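Local coordinates for protein putative oxygenase (Streptomyces viridochromogenes Tue57, PDB 4XAA) that probably acts as an iron- and 2-oxoglutarate-dependent dioxygenase with a double-stranded beta-helix fold, in orthosomycin biosynthesis, and holds nickel in this crystal, at residues L42-R45 / F46-G50; Q78-A81 / P82-L86; A93-A96 / A97-D101. All coordinates share one frame; numbering follows the deposited sequence.

Contact 1 (L42-R45 / F46-G50)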
# COMPACT_ATOMS: atom_id res chain seq x y z
N LEU A 42 13.84 8.56 -6.16
CA LEU A 42 14.31 7.72 -5.09
C LEU A 42 14.81 6.41 -5.66
O LEU A 42 15.85 5.88 -5.23
CB LEU A 42 13.21 7.48 -4.07
CG LEU A 42 12.91 8.64 -3.14
CD1 LEU A 42 11.70 8.30 -2.30
CD2 LEU A 42 14.11 8.94 -2.27
N ILE A 43 14.05 5.89 -6.63
CA ILE A 43 14.31 4.56 -7.15
C ILE A 43 15.55 4.55 -8.02
O ILE A 43 16.36 3.64 -7.92
CB ILE A 43 13.11 4.02 -7.94
CG1 ILE A 43 11.93 3.74 -7.01
CG2 ILE A 43 13.46 2.73 -8.63
CD1 ILE A 43 10.59 3.70 -7.74
N THR A 44 15.71 5.56 -8.86
CA THR A 44 16.85 5.58 -9.77
C THR A 44 18.19 5.66 -9.04
O THR A 44 19.21 5.29 -9.61
CB THR A 44 16.79 6.76 -10.76
OG1 THR A 44 16.99 7.98 -10.04
CG2 THR A 44 15.46 6.81 -11.47
N ARG A 45 18.20 6.13 -7.80
CA ARG A 45 19.45 6.17 -7.03
C ARG A 45 19.92 4.76 -6.74
O ARG A 45 21.10 4.45 -6.80
CB ARG A 45 19.28 6.95 -5.73
CG ARG A 45 19.17 8.44 -5.95
CD ARG A 45 18.66 9.14 -4.70
NE ARG A 45 18.51 10.57 -4.92
CZ ARG A 45 17.95 11.40 -4.05
NH1 ARG A 45 17.47 10.96 -2.90
NH2 ARG A 45 17.86 12.69 -4.34
N PHE A 46 18.96 3.90 -6.41
CA PHE A 46 19.27 2.51 -6.20
C PHE A 46 19.65 1.85 -7.51
O PHE A 46 20.72 1.24 -7.64
CB PHE A 46 18.08 1.79 -5.58
CG PHE A 46 18.35 0.35 -5.30
CD1 PHE A 46 18.16 -0.61 -6.28
CD2 PHE A 46 18.80 -0.05 -4.05
CE1 PHE A 46 18.42 -1.94 -6.02
CE2 PHE A 46 19.05 -1.37 -3.79
CZ PHE A 46 18.86 -2.32 -4.78
N THR A 47 18.75 1.95 -8.48
CA THR A 47 18.83 1.18 -9.70
C THR A 47 19.94 1.64 -10.62
O THR A 47 20.62 0.83 -11.24
CB THR A 47 17.53 1.24 -10.49
OG1 THR A 47 17.34 2.58 -10.96
CG2 THR A 47 16.35 0.83 -9.61
N ASP A 48 20.12 2.94 -10.74
CA ASP A 48 20.99 3.47 -11.78
C ASP A 48 22.31 3.95 -11.22
O ASP A 48 23.34 3.79 -11.86
CB ASP A 48 20.28 4.59 -12.53
CG ASP A 48 19.03 4.12 -13.24
OD1 ASP A 48 18.89 2.89 -13.44
OD2 ASP A 48 18.18 4.96 -13.61
N GLU A 49 22.27 4.50 -10.01
CA GLU A 49 23.42 5.17 -9.42
C GLU A 49 24.05 4.34 -8.30
O GLU A 49 25.08 4.71 -7.76
CB GLU A 49 23.00 6.56 -8.89
CG GLU A 49 22.50 7.49 -10.00
CD GLU A 49 21.83 8.76 -9.47
OE1 GLU A 49 21.94 9.06 -8.26
OE2 GLU A 49 21.20 9.47 -10.29
N GLY A 50 23.43 3.22 -7.97
CA GLY A 50 24.02 2.24 -7.08
C GLY A 50 23.96 2.48 -5.58
O GLY A 50 24.82 1.98 -4.86
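Ile-43 and Thr-47 meet methyl to methyl, CG2 of Ile-43 lying 3.6 Å from CG2 of Thr-47, one turn apart near the end of helix 29-47. This is the close-packed side. Thr-47 CG2 also rests 3.3 Å from Ile-43 O, while Thr-47 N bonds to that oxygen almost straight (171°) and in the carbonyl plane. Phe-46 N adds a weak, bent bond to it. Beyond the turn, Ile-43 reaches Leu-69, Leu-111 and Leu-113 of the sheet. Phe-46 also packs on Leu-69 and makes a cation-pi contact with Arg-52.

The other side is looser and faces solvent. Asp-48 OD2 comes no closer to Thr-44 than 3.6 Å, at CB. Glu-49 crosses Arg-45 low on its chain, OE1 standing 3.7 Å from CG of Arg-45, well short of the guanidinium: Arg-45 NE and Glu-49 OE1 are 5.0 Å apart, with no salt bridge. The extended arginine runs on to a hydrogen bond from NH1 to Asp-79 O.

What holds this side is backbone. Thr-44 O is gripped by two N-H groups, Asp-48 N at 2.8 Å from above the carbonyl plane and Glu-49 N at 3.2 Å within it. The second bond spans five residues, so the last turn is wider than a regular alpha-helical one. Gly-50 then leaves the helical path with positive phi (81°), the familiar glycine-terminated C-terminal end of a helix, here on the long helix that packs against the major sheet.

Contact 2 (Q78-A81 / P82-L86); sequences QDWA and PERDL
Arg-84 lays the start of its side chain over the indole of Trp-80. Its CB sits 3.5 Å from the centroid of the five-membered ring, 8° off the ring normal, a CH-pi contact over the face. CG follows toward the rim, 3.6 Å from Trp-80 NE1. From there the chain bends at chi3 (78°), which lifts the guanidinium off the ring; the two planes stand nearly perpendicular, so the groups do not stack. The bend brings Arg-84 NH1 to Gln-78 O at 2.9 Å, moderately straight and tilted a little from the guanidinium plane. Ala-81 CB lies over a face of the guanidinium. Since Arg-84 also touches a neighbouring molecule in the crystal, the setting of its outer end may owe something to lattice packing.

Backbone geometry sets up the overlap. Arg-84 N bonds to Trp-80 O at 3.0 Å, closing a reversal built on the cis peptide between Ala-81 and Pro-82; the backbone angles of these two residues lie close to those of a type VIa turn, and the chain passes straight from it into the 3-10 segment at 83-86. An inverse gamma turn centred on Asp-79 gives Gln-78 O a second, weak donor in Trp-80 N.

The next shell fixes the indole and its flank. Trp-80 NE1 is hydrogen-bonded to Leu-75 O, and the ring packs on Leu-35, Arg-41 and Leu-42 of helix 29-47. Glu-83 lies obliquely to the ring, its CB 3.8 Å from Trp-80 CE3, and its carboxylate forms a salt bridge to Arg-41. Farther out, Gln-78 NE2 bonds to Asp-55 OD2 and Asn-74 O, tying the start of the turn to the preceding loops.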
# COMPACT_ATOMS: atom_id res chain seq x y z
N GLN A 78 13.28 10.19 3.97
CA GLN A 78 14.20 10.08 2.87
C GLN A 78 14.44 11.44 2.26
O GLN A 78 13.67 12.37 2.47
CB GLN A 78 13.69 9.08 1.82
CG GLN A 78 13.44 7.68 2.37
CD GLN A 78 14.69 7.01 2.95
OE1 GLN A 78 15.78 7.12 2.41
NE2 GLN A 78 14.52 6.32 4.08
N ASP A 79 15.52 11.57 1.52
CA ASP A 79 15.83 12.85 0.91
C ASP A 79 15.12 12.99 -0.42
O ASP A 79 15.66 12.61 -1.46
CB ASP A 79 17.34 13.01 0.72
CG ASP A 79 17.69 14.28 -0.03
OD1 ASP A 79 16.84 15.21 -0.05
OD2 ASP A 79 18.79 14.35 -0.61
N TRP A 80 13.91 13.54 -0.40
CA TRP A 80 13.22 13.83 -1.65
C TRP A 80 12.25 14.99 -1.51
O TRP A 80 11.19 15.00 -2.12
CB TRP A 80 12.51 12.59 -2.18
CG TRP A 80 11.46 11.96 -1.32
CD1 TRP A 80 11.62 11.41 -0.08
CD2 TRP A 80 10.09 11.75 -1.67
NE1 TRP A 80 10.43 10.91 0.38
CE2 TRP A 80 9.47 11.09 -0.59
CE3 TRP A 80 9.31 12.06 -2.80
CZ2 TRP A 80 8.12 10.74 -0.59
CZ3 TRP A 80 7.96 11.72 -2.80
CH2 TRP A 80 7.38 11.06 -1.70
N ALA A 81 12.64 15.96 -0.69
CA ALA A 81 11.98 17.25 -0.65
C ALA A 81 12.24 17.94 -1.98
O ALA A 81 13.30 17.77 -2.57
CB ALA A 81 12.50 18.08 0.51
N PRO A 82 11.28 18.75 -2.46
CA PRO A 82 10.02 19.12 -1.80
C PRO A 82 8.83 18.20 -2.06
O PRO A 82 7.80 18.39 -1.42
CB PRO A 82 9.75 20.51 -2.37
CG PRO A 82 10.27 20.41 -3.77
CD PRO A 82 11.51 19.54 -3.68
N GLU A 83 8.95 17.23 -2.97
CA GLU A 83 7.84 16.31 -3.25
C GLU A 83 7.39 15.53 -2.03
O GLU A 83 6.20 15.26 -1.87
CB GLU A 83 8.23 15.32 -4.35
CG GLU A 83 8.39 15.96 -5.71
CD GLU A 83 9.82 16.35 -5.99
OE1 GLU A 83 10.57 16.58 -5.02
OE2 GLU A 83 10.19 16.41 -7.18
N ARG A 84 8.34 15.19 -1.17
CA ARG A 84 8.07 14.48 0.08
C ARG A 84 6.99 15.16 0.93
O ARG A 84 6.22 14.50 1.64
CB ARG A 84 9.36 14.35 0.90
CG ARG A 84 9.21 13.69 2.26
CD ARG A 84 10.53 13.74 3.05
NE ARG A 84 10.77 15.05 3.65
CZ ARG A 84 11.91 15.43 4.21
NH1 ARG A 84 12.96 14.60 4.25
NH2 ARG A 84 12.01 16.65 4.74
N ASP A 85 6.93 16.48 0.86
CA ASP A 85 5.95 17.24 1.62
C ASP A 85 4.54 16.82 1.28
O ASP A 85 3.63 16.93 2.11
CB ASP A 85 6.13 18.74 1.37
CG ASP A 85 7.54 19.21 1.68
OD1 ASP A 85 8.11 18.74 2.69
OD2 ASP A 85 8.07 20.03 0.91
N LEU A 86 4.35 16.31 0.06
CA LEU A 86 3.02 15.88 -0.38
C LEU A 86 2.51 14.69 0.42
O LEU A 86 1.30 14.46 0.46
CB LEU A 86 3.03 15.55 -1.87
CG LEU A 86 3.08 16.77 -2.77
CD1 LEU A 86 3.34 16.37 -4.19
CD2 LEU A 86 1.77 17.53 -2.63

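Contact 3 (A93-A96 / A97-D101)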
# COMPACT_ATOMS: atom_id res chain seq x y z
N ALA A 93 -4.99 12.11 5.64
CA ALA A 93 -5.37 11.71 6.99
C ALA A 93 -6.87 11.87 7.19
O ALA A 93 -7.49 11.11 7.91
CB ALA A 93 -4.60 12.50 8.02
N GLN A 94 -7.45 12.86 6.51
CA GLN A 94 -8.90 13.05 6.55
C GLN A 94 -9.63 11.89 5.86
O GLN A 94 -10.66 11.42 6.35
CB GLN A 94 -9.27 14.39 5.91
CG GLN A 94 -8.92 15.60 6.80
CD GLN A 94 -8.92 16.93 6.07
OE1 GLN A 94 -9.17 17.00 4.85
NE2 GLN A 94 -8.63 18.00 6.80
N LEU A 95 -9.11 11.39 4.75
CA LEU A 95 -9.66 10.18 4.16
C LEU A 95 -9.61 9.00 5.13
O LEU A 95 -10.60 8.27 5.29
CB LEU A 95 -8.91 9.79 2.89
CG LEU A 95 -9.50 8.57 2.20
CD1 LEU A 95 -10.79 8.97 1.48
CD2 LEU A 95 -8.52 7.94 1.22
N ALA A 96 -8.45 8.80 5.77
CA ALA A 96 -8.26 7.69 6.67
C ALA A 96 -9.16 7.83 7.89
O ALA A 96 -9.77 6.86 8.32
CB ALA A 96 -6.80 7.59 7.09
N ALA A 97 -9.24 9.03 8.46
CA ALA A 97 -10.15 9.28 9.57
C ALA A 97 -11.61 8.99 9.21
O ALA A 97 -12.35 8.39 10.00
CB ALA A 97 -10.00 10.71 10.04
N ALA A 98 -12.04 9.40 8.02
CA ALA A 98 -13.39 9.07 7.55
C ALA A 98 -13.60 7.55 7.49
O ALA A 98 -14.55 7.02 8.07
CB ALA A 98 -13.65 9.69 6.19
N PHE A 99 -12.72 6.85 6.80
CA PHE A 99 -12.89 5.40 6.63
C PHE A 99 -12.91 4.67 7.95
O PHE A 99 -13.70 3.78 8.16
CB PHE A 99 -11.79 4.85 5.73
CG PHE A 99 -12.14 4.89 4.28
CD1 PHE A 99 -12.23 6.10 3.62
CD2 PHE A 99 -12.46 3.72 3.60
CE1 PHE A 99 -12.59 6.15 2.28
CE2 PHE A 99 -12.81 3.76 2.27
CZ PHE A 99 -12.88 4.98 1.60
N VAL A 100 -12.06 5.10 8.86
CA VAL A 100 -11.91 4.42 10.15
C VAL A 100 -12.84 5.06 11.20
O VAL A 100 -12.97 4.56 12.32
CB VAL A 100 -10.41 4.44 10.58
CG1 VAL A 100 -10.13 5.38 11.74
CG2 VAL A 100 -9.94 3.04 10.84
N ASP A 101 -13.52 6.13 10.79
CA ASP A 101 -14.51 6.83 11.61
C ASP A 101 -14.00 7.41 12.95
O ASP A 101 -14.67 7.29 13.97
CB ASP A 101 -15.69 5.91 11.89
CG ASP A 101 -16.94 6.69 12.28
OD1 ASP A 101 -16.96 7.91 12.04
OD2 ASP A 101 -17.89 6.09 12.81
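With chi1 at -177°, Leu-95 carries CG away from its own N and beside its carbonyl carbon, and Phe-99 swings its ring back along the helix (chi1 -89°), which sets the two side chains side by side, pointing the same way. The touch is snug: Leu-95 CD1 is 3.4 Å from Phe-99 CE1. The same ring turns its edge to the backbone, with Phe-99 CD1 3.2 Å from Leu-95 O, while that oxygen takes Phe-99 N at 3.0 Å in a nearly straight bond (170°).

The pair belongs to helix 90-100, which lies against the seven-stranded sheet of the double-stranded beta helix. Leu-95 packs on Leu-139 and Val-187, and Phe-99 reaches Val-189 while Arg-8, Ala-11 and Ile-12 of helix 8-18 also touch its side chain. Ala-96, with no more than a methyl to place, fits against Cys-137 and Leu-139.

Ala-97 and Ala-98 continue the regular ladder, Ala-97 N bonding to Ala-93 O at 2.8 Å. At the end, Val-100 N still finds Ala-96 O at 2.9 Å, and Asp-101 takes positive phi and, with two bonds back into the last turn, ends the helix in a Schellman motif.

In the fold
Contacts 1 and 3 both lie at the C-terminal ends of helices backed by the major sheet, on opposite sides of the chain's centre and about 34 Å apart between contact centres. Each has a buried apolar side, but contact 1 has a widened last turn with charged residues facing solvent, whereas contact 3 is mostly alanine and hydrocarbon on a regular helix. Contact 2 is a surface loop held by a cis-proline turn, an arginine and an indole. It touches contact 1 directly: Leu-42 CD1 lies 3.8 Å from Trp-80 CG, so residues 78-86 lean on helix 29-47. Contact 3 touches neither.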